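Side-chain contacts in nucleoside-diphosphate sugar epimerase (SulA family) (Corynebacterium glutamicum, PDB 3OH8), which probably catalyses the epimerisation of nucleoside-diphosphate sugars with the help of a nicotinamide adenine dinucleotide cofactor: residues L148-T153 and A165-G170; R156-R161 and I340-L345; A300-G305 and T346-R351. All coordinates share one frame; numbering follows the deposited sequence.

Contact 1: residues L148-T153 and A165-G170; sequences LTVAIT and AQLQTG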
ATOM      1  N   LEU A 148       6.810  -7.692 -15.798  1.00 16.31           N
ATOM      2  CA  LEU A 148       8.123  -8.108 -15.341  1.00 16.53           C
ATOM      3  C   LEU A 148       7.947  -9.180 -14.292  1.00 19.60           C
ATOM      4  O   LEU A 148       6.871  -9.315 -13.719  1.00 16.71           O
ATOM      5  CB  LEU A 148       8.873  -6.924 -14.723  1.00 19.03           C
ATOM      6  CG  LEU A 148       9.235  -5.805 -15.697  1.00 21.13           C
ATOM      7  CD1 LEU A 148       9.664  -4.565 -14.928  1.00 24.89           C
ATOM      8  CD2 LEU A 148      10.329  -6.280 -16.656  1.00 19.28           C
ATOM      9  N   THR A 149       9.009  -9.936 -14.046  1.00 19.77           N
ATOM     10  CA  THR A 149       9.042 -10.833 -12.904  1.00 17.37           C
ATOM     11  C   THR A 149       9.968 -10.225 -11.860  1.00 15.36           C
ATOM     12  O   THR A 149      11.126  -9.918 -12.143  1.00 15.06           O
ATOM     13  CB  THR A 149       9.538 -12.239 -13.285  1.00 19.50           C
ATOM     14  OG1 THR A 149       8.714 -12.759 -14.333  1.00 22.65           O
ATOM     15  CG2 THR A 149       9.469 -13.179 -12.080  1.00 17.31           C
ATOM     16  N   VAL A 150       9.446 -10.080 -10.650  1.00 15.68           N
ATOM     17  CA  VAL A 150      10.107  -9.344  -9.589  1.00 15.68           C
ATOM     18  C   VAL A 150      10.307 -10.267  -8.390  1.00 19.51           C
ATOM     19  O   VAL A 150       9.334 -10.742  -7.794  1.00 17.15           O
ATOM     20  CB  VAL A 150       9.225  -8.132  -9.171  1.00 15.53           C
ATOM     21  CG1 VAL A 150       9.943  -7.265  -8.174  1.00 12.81           C
ATOM     22  CG2 VAL A 150       8.836  -7.306 -10.383  1.00 14.87           C
ATOM     23  N   ALA A 151      11.562 -10.554  -8.060  1.00 15.39           N
ATOM     24  CA  ALA A 151      11.854 -11.301  -6.844  1.00 17.12           C
ATOM     25  C   ALA A 151      11.824 -10.317  -5.688  1.00 17.52           C
ATOM     26  O   ALA A 151      12.358  -9.212  -5.804  1.00 17.43           O
ATOM     27  CB  ALA A 151      13.230 -11.976  -6.935  1.00 16.62           C
ATOM     28  N   ILE A 152      11.200 -10.706  -4.579  1.00 14.40           N
ATOM     29  CA  ILE A 152      11.062  -9.817  -3.431  1.00 15.19           C
ATOM     30  C   ILE A 152      11.359 -10.516  -2.113  1.00 16.75           C
ATOM     31  O   ILE A 152      10.788 -11.558  -1.830  1.00 14.53           O
ATOM     32  CB  ILE A 152       9.632  -9.242  -3.357  1.00 16.43           C
ATOM     33  CG1 ILE A 152       9.249  -8.563  -4.675  1.00 17.75           C
ATOM     34  CG2 ILE A 152       9.509  -8.246  -2.225  1.00 12.28           C
ATOM     35  CD1 ILE A 152       7.935  -7.771  -4.593  1.00 22.74           C
ATOM     36  N   THR A 153      12.263  -9.947  -1.316  1.00 17.24           N
ATOM     37  CA  THR A 153      12.425 -10.365   0.069  1.00 16.22           C
ATOM     38  C   THR A 153      11.591  -9.435   0.931  1.00 12.21           C
ATOM     39  O   THR A 153      11.312  -8.304   0.545  1.00 12.31           O
ATOM     40  CB  THR A 153      13.904 -10.264   0.574  1.00 16.68           C
ATOM     41  OG1 THR A 153      14.285  -8.891   0.683  1.00 18.04           O
ATOM     42  CG2 THR A 153      14.880 -10.986  -0.378  1.00 15.77           C
ATOM     43  N   ALA A 165       1.006  -7.136  -3.610  1.00 14.96           N
ATOM     44  CA  ALA A 165      -0.361  -7.020  -4.103  1.00 14.49           C
ATOM     45  C   ALA A 165      -0.480  -6.001  -5.225  1.00 16.39           C
ATOM     46  O   ALA A 165      -1.242  -6.211  -6.159  1.00 15.50           O
ATOM     47  CB  ALA A 165      -1.315  -6.662  -2.980  1.00 14.20           C
ATOM     48  N   GLN A 166       0.239  -4.886  -5.122  1.00 10.74           N
ATOM     49  CA  GLN A 166       0.148  -3.847  -6.144  1.00 15.30           C
ATOM     50  C   GLN A 166       0.733  -4.344  -7.463  1.00 14.06           C
ATOM     51  O   GLN A 166       0.126  -4.183  -8.513  1.00 15.88           O
ATOM     52  CB  GLN A 166       0.883  -2.579  -5.686  1.00 16.86           C
ATOM     53  CG  GLN A 166       0.513  -1.319  -6.463  1.00 16.32           C
ATOM     54  CD  GLN A 166       1.245  -0.097  -5.916  1.00 19.71           C
ATOM     55  OE1 GLN A 166       1.993  -0.201  -4.944  1.00 15.82           O
ATOM     56  NE2 GLN A 166       1.041   1.056  -6.546  1.00 16.14           N
ATOM     57  N   LEU A 167       1.924  -4.937  -7.400  1.00  8.62           N
ATOM     58  CA  LEU A 167       2.562  -5.542  -8.575  1.00 13.77           C
ATOM     59  C   LEU A 167       1.632  -6.539  -9.264  1.00 15.90           C
ATOM     60  O   LEU A 167       1.470  -6.533 -10.490  1.00 15.21           O
ATOM     61  CB  LEU A 167       3.829  -6.285  -8.161  1.00 13.48           C
ATOM     62  CG  LEU A 167       5.220  -5.692  -8.403  1.00 22.43           C
ATOM     63  CD1 LEU A 167       5.205  -4.287  -8.936  1.00 21.07           C
ATOM     64  CD2 LEU A 167       6.067  -5.798  -7.147  1.00 11.71           C
ATOM     65  N   GLN A 168       1.046  -7.428  -8.475  1.00 15.08           N
ATOM     66  CA  GLN A 168       0.120  -8.395  -9.044  1.00 17.15           C
ATOM     67  C   GLN A 168      -1.088  -7.722  -9.693  1.00 16.88           C
ATOM     68  O   GLN A 168      -1.508  -8.125 -10.774  1.00 18.95           O
ATOM     69  CB  GLN A 168      -0.294  -9.427  -8.001  1.00 17.11           C
ATOM     70  CG  GLN A 168       0.888 -10.274  -7.539  1.00 16.50           C
ATOM     71  CD  GLN A 168       0.572 -11.101  -6.310  1.00 19.54           C
ATOM     72  OE1 GLN A 168      -0.229 -10.698  -5.469  1.00 19.69           O
ATOM     73  NE2 GLN A 168       1.209 -12.258  -6.197  1.00 22.33           N
ATOM     74  N   THR A 169      -1.657  -6.693  -9.070  1.00 15.22           N
ATOM     75  CA  THR A 169      -2.798  -6.043  -9.733  1.00 17.38           C
ATOM     76  C   THR A 169      -2.366  -5.311 -11.005  1.00 21.53           C
ATOM     77  O   THR A 169      -3.187  -5.024 -11.877  1.00 16.99           O
ATOM     78  CB  THR A 169      -3.536  -5.070  -8.816  1.00 20.08           C
ATOM     79  OG1 THR A 169      -2.607  -4.102  -8.304  1.00 19.19           O
ATOM     80  CG2 THR A 169      -4.162  -5.820  -7.668  1.00 14.47           C
ATOM     81  N   GLY A 170      -1.075  -5.024 -11.115  1.00 20.12           N
ATOM     82  CA  GLY A 170      -0.534  -4.403 -12.309  1.00 16.92           C
ATOM     83  C   GLY A 170      -0.183  -5.417 -13.381  1.00 20.53           C
ATOM     84  O   GLY A 170       0.240  -5.055 -14.474  1.00 25.70           O
TER
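In the first beta-alpha-beta unit of the Rossmann fold (strand 149-153, helix 158-169, strand 173-178), Val150 and Ile152 on the opening strand meet Leu167 on the helix that follows. Ile152 and Leu167 reach for each other tip to tip, CD1 of Ile152 lying 3.7 Å from CD2 of Leu167. Extension along the side chain makes this possible: the Ile152 CG1 branch stands beside the backbone N and then runs straight out to CD1 (chi2 -170°). Val150 plays the looser part, its CG1 being 4.3 Å from the same Leu167 CD2, so one methyl serves both strand residues. Leu167 is modelled with chi2 at 6°, nearly eclipsed, which is probably a strained conformation. Beyond the pair, Val206 of strand 204-207 touches both Val150 and Ile152, while Ile353 of helix 342-354 packs on Val150 and Leu167.

Just past Leu167 the helix finishes with a polar turn. Thr169 OG1 donates to Gln166 O over 2.7 Å, with the donor oxygen 26° out of the carbonyl plane, and Gly170 N donates to that same oxygen, so it takes two bonds. Across the interface itself no hydrogen bond forms. Strand and helix therefore meet at this point through methyl groups alone, and what this contact contributes is probably dispersion and the exclusion of water.

Contact 2: residues R156-R161 and I340-L345; sequences RGLVGR and IAIDDL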
ATOM      1  N   ARG A 156       6.362 -10.523   3.073  1.00 18.09           N
ATOM      2  CA  ARG A 156       5.289 -10.749   4.043  1.00 19.71           C
ATOM      3  C   ARG A 156       5.143  -9.625   5.063  1.00 21.71           C
ATOM      4  O   ARG A 156       4.170  -9.592   5.822  1.00 21.14           O
ATOM      5  CB  ARG A 156       5.508 -12.071   4.764  1.00 20.04           C
ATOM      6  CG  ARG A 156       5.366 -13.264   3.841  1.00 24.86           C
ATOM      7  CD  ARG A 156       5.778 -14.555   4.531  1.00 23.84           C
ATOM      8  NE  ARG A 156       5.481 -15.701   3.680  1.00 23.58           N
ATOM      9  CZ  ARG A 156       5.844 -16.946   3.952  1.00 25.68           C
ATOM     10  NH1 ARG A 156       6.525 -17.204   5.063  1.00 21.38           N
ATOM     11  NH2 ARG A 156       5.526 -17.929   3.112  1.00 24.94           N
ATOM     12  N   GLY A 157       6.118  -8.723   5.096  1.00 18.33           N
ATOM     13  CA  GLY A 157       6.086  -7.590   6.018  1.00 20.87           C
ATOM     14  C   GLY A 157       5.082  -6.544   5.564  1.00 20.87           C
ATOM     15  O   GLY A 157       4.463  -6.701   4.515  1.00 18.17           O
ATOM     16  N   LEU A 158       4.927  -5.479   6.348  1.00 22.29           N
ATOM     17  CA  LEU A 158       3.990  -4.389   6.049  1.00 23.57           C
ATOM     18  C   LEU A 158       4.102  -3.868   4.606  1.00 18.76           C
ATOM     19  O   LEU A 158       3.133  -3.851   3.847  1.00 17.22           O
ATOM     20  CB  LEU A 158       4.254  -3.223   7.015  1.00 27.70           C
ATOM     21  CG  LEU A 158       3.084  -2.498   7.701  1.00 36.20           C
ATOM     22  CD1 LEU A 158       3.472  -1.057   8.103  1.00 34.25           C
ATOM     23  CD2 LEU A 158       1.871  -2.489   6.824  1.00 35.12           C
ATOM     24  N   VAL A 159       5.297  -3.443   4.230  1.00 12.39           N
ATOM     25  CA  VAL A 159       5.486  -2.807   2.941  1.00 17.83           C
ATOM     26  C   VAL A 159       5.512  -3.859   1.834  1.00 18.03           C
ATOM     27  O   VAL A 159       4.905  -3.679   0.769  1.00 18.73           O
ATOM     28  CB  VAL A 159       6.786  -1.970   2.956  1.00 22.75           C
ATOM     29  CG1 VAL A 159       7.098  -1.421   1.564  1.00 21.13           C
ATOM     30  CG2 VAL A 159       6.655  -0.844   3.977  1.00 19.15           C
ATOM     31  N   GLY A 160       6.194  -4.970   2.101  1.00 16.08           N
ATOM     32  CA  GLY A 160       6.325  -6.034   1.127  1.00 15.49           C
ATOM     33  C   GLY A 160       4.983  -6.598   0.684  1.00 16.93           C
ATOM     34  O   GLY A 160       4.784  -6.882  -0.485  1.00 18.27           O
ATOM     35  N   ARG A 161       4.069  -6.777   1.627  1.00 16.33           N
ATOM     36  CA  ARG A 161       2.783  -7.370   1.317  1.00 15.93           C
ATOM     37  C   ARG A 161       1.973  -6.399   0.461  1.00 13.67           C
ATOM     38  O   ARG A 161       1.298  -6.807  -0.478  1.00 12.46           O
ATOM     39  CB  ARG A 161       2.038  -7.728   2.606  1.00 22.56           C
ATOM     40  CG  ARG A 161       0.965  -8.766   2.460  1.00 37.97           C
ATOM     41  CD  ARG A 161       0.493  -9.258   3.827  1.00 48.89           C
ATOM     42  NE  ARG A 161      -0.671 -10.139   3.713  1.00 62.20           N
ATOM     43  CZ  ARG A 161      -1.387 -10.585   4.745  1.00 68.13           C
ATOM     44  NH1 ARG A 161      -1.065 -10.236   5.986  1.00 67.76           N
ATOM     45  NH2 ARG A 161      -2.430 -11.381   4.537  1.00 69.03           N
ATOM     46  N   ILE A 340       5.943   9.072   5.407  1.00 16.24           N
ATOM     47  CA  ILE A 340       5.365   8.847   4.085  1.00 12.50           C
ATOM     48  C   ILE A 340       4.142   7.922   4.210  1.00 12.47           C
ATOM     49  O   ILE A 340       4.134   6.997   5.021  1.00 15.78           O
ATOM     50  CB  ILE A 340       6.412   8.248   3.106  1.00 12.58           C
ATOM     51  CG1 ILE A 340       5.809   8.133   1.695  1.00 20.23           C
ATOM     52  CG2 ILE A 340       6.943   6.898   3.639  1.00 12.28           C
ATOM     53  CD1 ILE A 340       6.820   7.823   0.593  1.00 18.53           C
ATOM     54  N   ALA A 341       3.097   8.198   3.442  1.00 12.28           N
ATOM     55  CA  ALA A 341       1.907   7.341   3.454  1.00 14.08           C
ATOM     56  C   ALA A 341       2.319   6.018   2.850  1.00 15.67           C
ATOM     57  O   ALA A 341       3.132   5.985   1.921  1.00 14.29           O
ATOM     58  CB  ALA A 341       0.780   7.983   2.651  1.00 10.96           C
ATOM     59  N   ILE A 342       1.817   4.916   3.397  1.00 16.38           N
ATOM     60  CA  ILE A 342       2.280   3.625   2.905  1.00 13.27           C
ATOM     61  C   ILE A 342       2.065   3.479   1.387  1.00 15.58           C
ATOM     62  O   ILE A 342       2.907   2.911   0.683  1.00 13.63           O
ATOM     63  CB  ILE A 342       1.686   2.434   3.675  1.00 14.61           C
ATOM     64  CG1 ILE A 342       2.307   1.137   3.148  1.00 22.09           C
ATOM     65  CG2 ILE A 342       0.149   2.409   3.598  1.00 10.04           C
ATOM     66  CD1 ILE A 342       2.054  -0.069   4.028  1.00 28.96           C
ATOM     67  N   ASP A 343       0.961   4.010   0.875  1.00 14.05           N
ATOM     68  CA  ASP A 343       0.695   3.871  -0.551  1.00 14.13           C
ATOM     69  C   ASP A 343       1.740   4.615  -1.376  1.00 13.75           C
ATOM     70  O   ASP A 343       2.160   4.144  -2.436  1.00 12.96           O
ATOM     71  CB  ASP A 343      -0.709   4.352  -0.907  1.00 13.41           C
ATOM     72  CG  ASP A 343      -1.792   3.452  -0.357  1.00 20.28           C
ATOM     73  OD1 ASP A 343      -1.647   2.216  -0.451  1.00 19.38           O
ATOM     74  OD2 ASP A 343      -2.794   3.987   0.173  1.00 23.31           O
ATOM     75  N   ASP A 344       2.173   5.777  -0.895  1.00 15.88           N
ATOM     76  CA  ASP A 344       3.224   6.495  -1.606  1.00 13.68           C
ATOM     77  C   ASP A 344       4.547   5.738  -1.595  1.00 16.60           C
ATOM     78  O   ASP A 344       5.304   5.808  -2.565  1.00 13.61           O
ATOM     79  CB  ASP A 344       3.392   7.914  -1.077  1.00 12.54           C
ATOM     80  CG  ASP A 344       2.342   8.855  -1.648  1.00 18.96           C
ATOM     81  OD1 ASP A 344       2.195   8.872  -2.890  1.00 17.47           O
ATOM     82  OD2 ASP A 344       1.663   9.560  -0.872  1.00 19.94           O
ATOM     83  N   LEU A 345       4.812   5.008  -0.512  1.00 11.99           N
ATOM     84  CA  LEU A 345       6.042   4.237  -0.412  1.00 12.05           C
ATOM     85  C   LEU A 345       6.042   3.083  -1.421  1.00 15.18           C
ATOM     86  O   LEU A 345       7.012   2.923  -2.173  1.00 13.65           O
ATOM     87  CB  LEU A 345       6.265   3.724   1.011  1.00 13.63           C
ATOM     88  CG  LEU A 345       7.504   2.840   1.236  1.00 13.88           C
ATOM     89  CD1 LEU A 345       8.767   3.574   0.829  1.00 11.25           C
ATOM     90  CD2 LEU A 345       7.602   2.405   2.707  1.00 18.57           C
TER
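The 2.9 Å bond from Arg161 N to Gly157 O closes the first turn of the helix carrying Leu158 and Val159, the two residues that meet Ile342 and Leu345 across the contact. On the other side Leu345 N bonds to Ala341 O at 3.1 Å and closes the matching turn, so each partner comes from the opening of a helix, with Gly157 and Ala341 in the N-cap positions.

Between the two turns the side chains that meet are all apolar, no hydrogen bond crosses, and the contact falls into two pairs. In the first, Leu158 and Ile342 cross obliquely, CD2 of Leu158 lying 3.7 Å from CD1 of Ile342. That Ile342 methyl also comes within 3.9 Å of Leu158 O, so it rests against backbone as well as side chain. It reaches so far because Ile342 holds CG1 anti to the backbone N (chi1 -176°) and continues extended to CD1. In the second pair, Val159 and Leu345 cross at about a right angle. Here a single methyl, Leu345 CD2, faces both branches of the valine, 3.6 Å from CG2 and 4.0 Å from CG1 of Val159.

Around this core, Ser309 touches Leu158, and Glu439 of helix 432-440 covers part of Ile342. Asp344 turns to another task, its two carboxylate oxygens accepting from the backbone N atoms of Arg428 and Tyr429.

Gly157 and Gly160 belong to the glycine-rich loop and helix start that follow the first strand of NAD(P)-binding Rossmann domains. In relatives this turn lies against the cofactor pyrophosphate, and the same role is probable here; the meeting of its helix with a later helix on one face of the sheet is characteristic of that layered alpha/beta fold.

Contact 3: residues A300-G305 and T346-R351; sequences AFIRTG and TDIYYR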
ATOM      1  N   ALA A 300      19.115   1.163  -6.858  1.00 15.39           N
ATOM      2  CA  ALA A 300      18.605   2.319  -6.115  1.00 14.07           C
ATOM      3  C   ALA A 300      18.412   1.964  -4.647  1.00 17.26           C
ATOM      4  O   ALA A 300      18.154   0.807  -4.305  1.00 15.71           O
ATOM      5  CB  ALA A 300      17.303   2.818  -6.704  1.00 15.66           C
ATOM      6  N   PHE A 301      18.543   2.974  -3.791  1.00 18.36           N
ATOM      7  CA  PHE A 301      18.370   2.833  -2.353  1.00 15.93           C
ATOM      8  C   PHE A 301      17.159   3.645  -1.977  1.00 16.12           C
ATOM      9  O   PHE A 301      17.124   4.859  -2.190  1.00 16.97           O
ATOM     10  CB  PHE A 301      19.588   3.382  -1.600  1.00 18.33           C
ATOM     11  CG  PHE A 301      20.894   2.952  -2.181  1.00 20.85           C
ATOM     12  CD1 PHE A 301      21.282   1.626  -2.120  1.00 21.55           C
ATOM     13  CD2 PHE A 301      21.736   3.870  -2.783  1.00 30.54           C
ATOM     14  CE1 PHE A 301      22.483   1.219  -2.654  1.00 23.97           C
ATOM     15  CE2 PHE A 301      22.943   3.467  -3.325  1.00 31.23           C
ATOM     16  CZ  PHE A 301      23.312   2.135  -3.261  1.00 27.71           C
ATOM     17  N   ILE A 302      16.151   2.978  -1.438  1.00 12.27           N
ATOM     18  CA  ILE A 302      14.914   3.659  -1.066  1.00 11.01           C
ATOM     19  C   ILE A 302      15.041   4.080   0.395  1.00 15.21           C
ATOM     20  O   ILE A 302      14.730   3.311   1.300  1.00 17.83           O
ATOM     21  CB  ILE A 302      13.694   2.740  -1.280  1.00 15.85           C
ATOM     22  CG1 ILE A 302      13.688   2.202  -2.715  1.00 17.10           C
ATOM     23  CG2 ILE A 302      12.389   3.474  -0.987  1.00 17.71           C
ATOM     24  CD1 ILE A 302      13.856   3.284  -3.791  1.00 14.52           C
ATOM     25  N   ARG A 303      15.547   5.294   0.614  1.00 16.44           N
ATOM     26  CA  ARG A 303      15.700   5.813   1.961  1.00 16.04           C
ATOM     27  C   ARG A 303      14.329   6.221   2.482  1.00 14.47           C
ATOM     28  O   ARG A 303      13.855   7.321   2.224  1.00 13.84           O
ATOM     29  CB  ARG A 303      16.683   6.995   1.976  1.00 15.57           C
ATOM     30  CG  ARG A 303      18.066   6.619   1.445  1.00 14.23           C
ATOM     31  CD  ARG A 303      19.077   7.786   1.527  1.00 16.33           C
ATOM     32  NE  ARG A 303      20.399   7.356   1.077  1.00 16.86           N
ATOM     33  CZ  ARG A 303      21.359   8.179   0.664  1.00 19.58           C
ATOM     34  NH1 ARG A 303      21.160   9.497   0.631  1.00 13.41           N
ATOM     35  NH2 ARG A 303      22.517   7.676   0.273  1.00 17.70           N
ATOM     36  N   THR A 304      13.696   5.315   3.217  1.00 19.66           N
ATOM     37  CA  THR A 304      12.323   5.502   3.655  1.00 21.25           C
ATOM     38  C   THR A 304      12.193   6.304   4.943  1.00 14.22           C
ATOM     39  O   THR A 304      12.986   6.148   5.881  1.00 14.89           O
ATOM     40  CB  THR A 304      11.654   4.150   3.914  1.00 25.28           C
ATOM     41  OG1 THR A 304      11.931   3.272   2.816  1.00 34.13           O
ATOM     42  CG2 THR A 304      10.150   4.343   4.053  1.00 20.48           C
ATOM     43  N   GLY A 305      11.173   7.150   4.982  1.00 13.99           N
ATOM     44  CA  GLY A 305      10.769   7.811   6.208  1.00 18.72           C
ATOM     45  C   GLY A 305       9.947   6.827   7.009  1.00 21.18           C
ATOM     46  O   GLY A 305       9.992   5.629   6.752  1.00 23.09           O
ATOM     47  N   THR A 346       4.962   2.297  -1.462  1.00 12.54           N
ATOM     48  CA  THR A 346       4.889   1.245  -2.472  1.00 14.51           C
ATOM     49  C   THR A 346       4.908   1.820  -3.900  1.00 12.09           C
ATOM     50  O   THR A 346       5.562   1.249  -4.776  1.00 14.62           O
ATOM     51  CB  THR A 346       3.710   0.250  -2.254  1.00 18.48           C
ATOM     52  OG1 THR A 346       2.454   0.931  -2.363  1.00 21.70           O
ATOM     53  CG2 THR A 346       3.810  -0.396  -0.866  1.00 19.60           C
ATOM     54  N   ASP A 347       4.212   2.938  -4.135  1.00 11.83           N
ATOM     55  CA  ASP A 347       4.293   3.609  -5.441  1.00 12.49           C
ATOM     56  C   ASP A 347       5.749   3.834  -5.837  1.00 15.45           C
ATOM     57  O   ASP A 347       6.138   3.629  -6.992  1.00 11.51           O
ATOM     58  CB  ASP A 347       3.563   4.952  -5.434  1.00 14.82           C
ATOM     59  CG  ASP A 347       2.052   4.807  -5.600  1.00 18.22           C
ATOM     60  OD1 ASP A 347       1.545   3.662  -5.676  1.00 14.73           O
ATOM     61  OD2 ASP A 347       1.372   5.850  -5.650  1.00 18.51           O
ATOM     62  N   ILE A 348       6.554   4.277  -4.870  1.00 15.35           N
ATOM     63  CA  ILE A 348       7.958   4.585  -5.144  1.00 10.46           C
ATOM     64  C   ILE A 348       8.734   3.313  -5.465  1.00 12.70           C
ATOM     65  O   ILE A 348       9.527   3.287  -6.404  1.00 11.94           O
ATOM     66  CB  ILE A 348       8.583   5.387  -3.983  1.00 13.77           C
ATOM     67  CG1 ILE A 348       7.996   6.807  -3.988  1.00 17.04           C
ATOM     68  CG2 ILE A 348      10.089   5.460  -4.125  1.00 14.02           C
ATOM     69  CD1 ILE A 348       8.195   7.581  -2.678  1.00 14.49           C
ATOM     70  N   TYR A 349       8.494   2.247  -4.711  1.00  9.02           N
ATOM     71  CA  TYR A 349       9.125   0.969  -5.043  1.00 12.69           C
ATOM     72  C   TYR A 349       8.725   0.504  -6.438  1.00 15.34           C
ATOM     73  O   TYR A 349       9.564   0.098  -7.249  1.00 13.71           O
ATOM     74  CB  TYR A 349       8.757  -0.106  -4.009  1.00  7.75           C
ATOM     75  CG  TYR A 349       9.721  -0.129  -2.829  1.00 10.67           C
ATOM     76  CD1 TYR A 349      10.964  -0.741  -2.938  1.00 13.62           C
ATOM     77  CD2 TYR A 349       9.372   0.442  -1.605  1.00  9.89           C
ATOM     78  CE1 TYR A 349      11.856  -0.769  -1.851  1.00 15.94           C
ATOM     79  CE2 TYR A 349      10.248   0.421  -0.525  1.00 18.26           C
ATOM     80  CZ  TYR A 349      11.490  -0.176  -0.658  1.00 19.05           C
ATOM     81  OH  TYR A 349      12.358  -0.198   0.420  1.00 19.98           O
ATOM     82  N   TYR A 350       7.422   0.553  -6.693  1.00 17.59           N
ATOM     83  CA  TYR A 350       6.855   0.089  -7.954  1.00 13.48           C
ATOM     84  C   TYR A 350       7.475   0.885  -9.093  1.00 15.98           C
ATOM     85  O   TYR A 350       7.991   0.310 -10.053  1.00 17.40           O
ATOM     86  CB  TYR A 350       5.332   0.253  -7.890  1.00 11.47           C
ATOM     87  CG  TYR A 350       4.528  -0.441  -8.968  1.00 12.81           C
ATOM     88  CD1 TYR A 350       4.824  -0.270 -10.308  1.00 13.34           C
ATOM     89  CD2 TYR A 350       3.429  -1.233  -8.631  1.00 17.28           C
ATOM     90  CE1 TYR A 350       4.053  -0.896 -11.301  1.00 18.08           C
ATOM     91  CE2 TYR A 350       2.659  -1.856  -9.603  1.00 14.74           C
ATOM     92  CZ  TYR A 350       2.977  -1.681 -10.937  1.00 14.18           C
ATOM     93  OH  TYR A 350       2.209  -2.304 -11.899  1.00 14.12           O
ATOM     94  N   ARG A 351       7.476   2.210  -8.963  1.00 14.50           N
ATOM     95  CA  ARG A 351       8.134   3.045  -9.953  1.00 13.82           C
ATOM     96  C   ARG A 351       9.606   2.675 -10.140  1.00 16.90           C
ATOM     97  O   ARG A 351      10.088   2.585 -11.275  1.00 14.51           O
ATOM     98  CB  ARG A 351       8.020   4.535  -9.599  1.00 17.30           C
ATOM     99  CG  ARG A 351       8.615   5.410 -10.683  1.00 16.64           C
ATOM    100  CD  ARG A 351       8.526   6.908 -10.414  1.00 16.54           C
ATOM    101  NE  ARG A 351       9.152   7.604 -11.533  1.00 18.99           N
ATOM    102  CZ  ARG A 351       8.862   8.836 -11.929  1.00 17.03           C
ATOM    103  NH1 ARG A 351       7.959   9.560 -11.281  1.00 17.26           N
ATOM    104  NH2 ARG A 351       9.477   9.332 -12.998  1.00 20.18           N
TER
HETATM  105  O   HOH W   1      11.382   0.617   2.791  1.00 28.79           O
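Ile302 crosses one face of the Tyr349 ring at a slant, with CB, CG1 and CG2 about level above it and CD1 rising away, and this cover of a phenol by a branched alkyl chain carries most of the contact. CG1 makes a CH-pi contact, 4.0 Å from the centroid and 27° off the normal, displaced so that its nearest ring atom is Tyr349 CE1 at 3.6 Å. The other branch covers the far flank, with Ile302 CG2 3.8 Å from Tyr349 CE2, while CB of Ile302 sits 3.6 Å from the Tyr349 hydroxyl oxygen. With CG1 beside the backbone N and CG2 beside the carbonyl carbon (chi1 -54°), the two branches straddle the hydroxyl end of the ring. A more distant apolar neighbour, Ile348, offers CG2 to Ile302 CD1.

At its edge the tyrosine turns polar. A water in the ring plane is hydrogen-bonded to Tyr349 OH and to Thr304 OG1, 2.7 Å from each; the two hydroxyl oxygens are 4.2 Å apart, so water mediates their link. The water anchors the hydroxyl, while the close cover of Ile302 CB, CG1 and CG2 on the face is what would restrict turning of the ring.

Strand 300-304 and helix segment 346-351 run antiparallel, at 176°, with their axes 10.2 Å apart. Ile250 of strand 248-254 touches both Ile302 and Tyr349, Leu163 of helix 158-169 adds to the packing on Tyr349, and Ala364 of strand 360-364 lies against Ile302 and Ile348.

In the fold
Helix 158-169 and helix 342-354 tie the three contacts together on one side of the mixed sheet. Contact 1 sets the later part of the first helix on its strand, contact 2 joins its opening turn to the second helix, and contact 3 lays that second helix on strand 298-308. Contacts 2 and 3 are nearest, centres about 9 Å apart, and touch through Leu345 CD2 and Thr304 CG2 at 3.5 Å. Contacts 1 and 3, about 14 Å between centres, share polar links: Gln166 NE2 to Asp347 OD1 at 2.8 Å and Gln166 OE1 to Thr346 OG1 at 2.9 Å. Of the three, contact 2 lies beside the probable dinucleotide site.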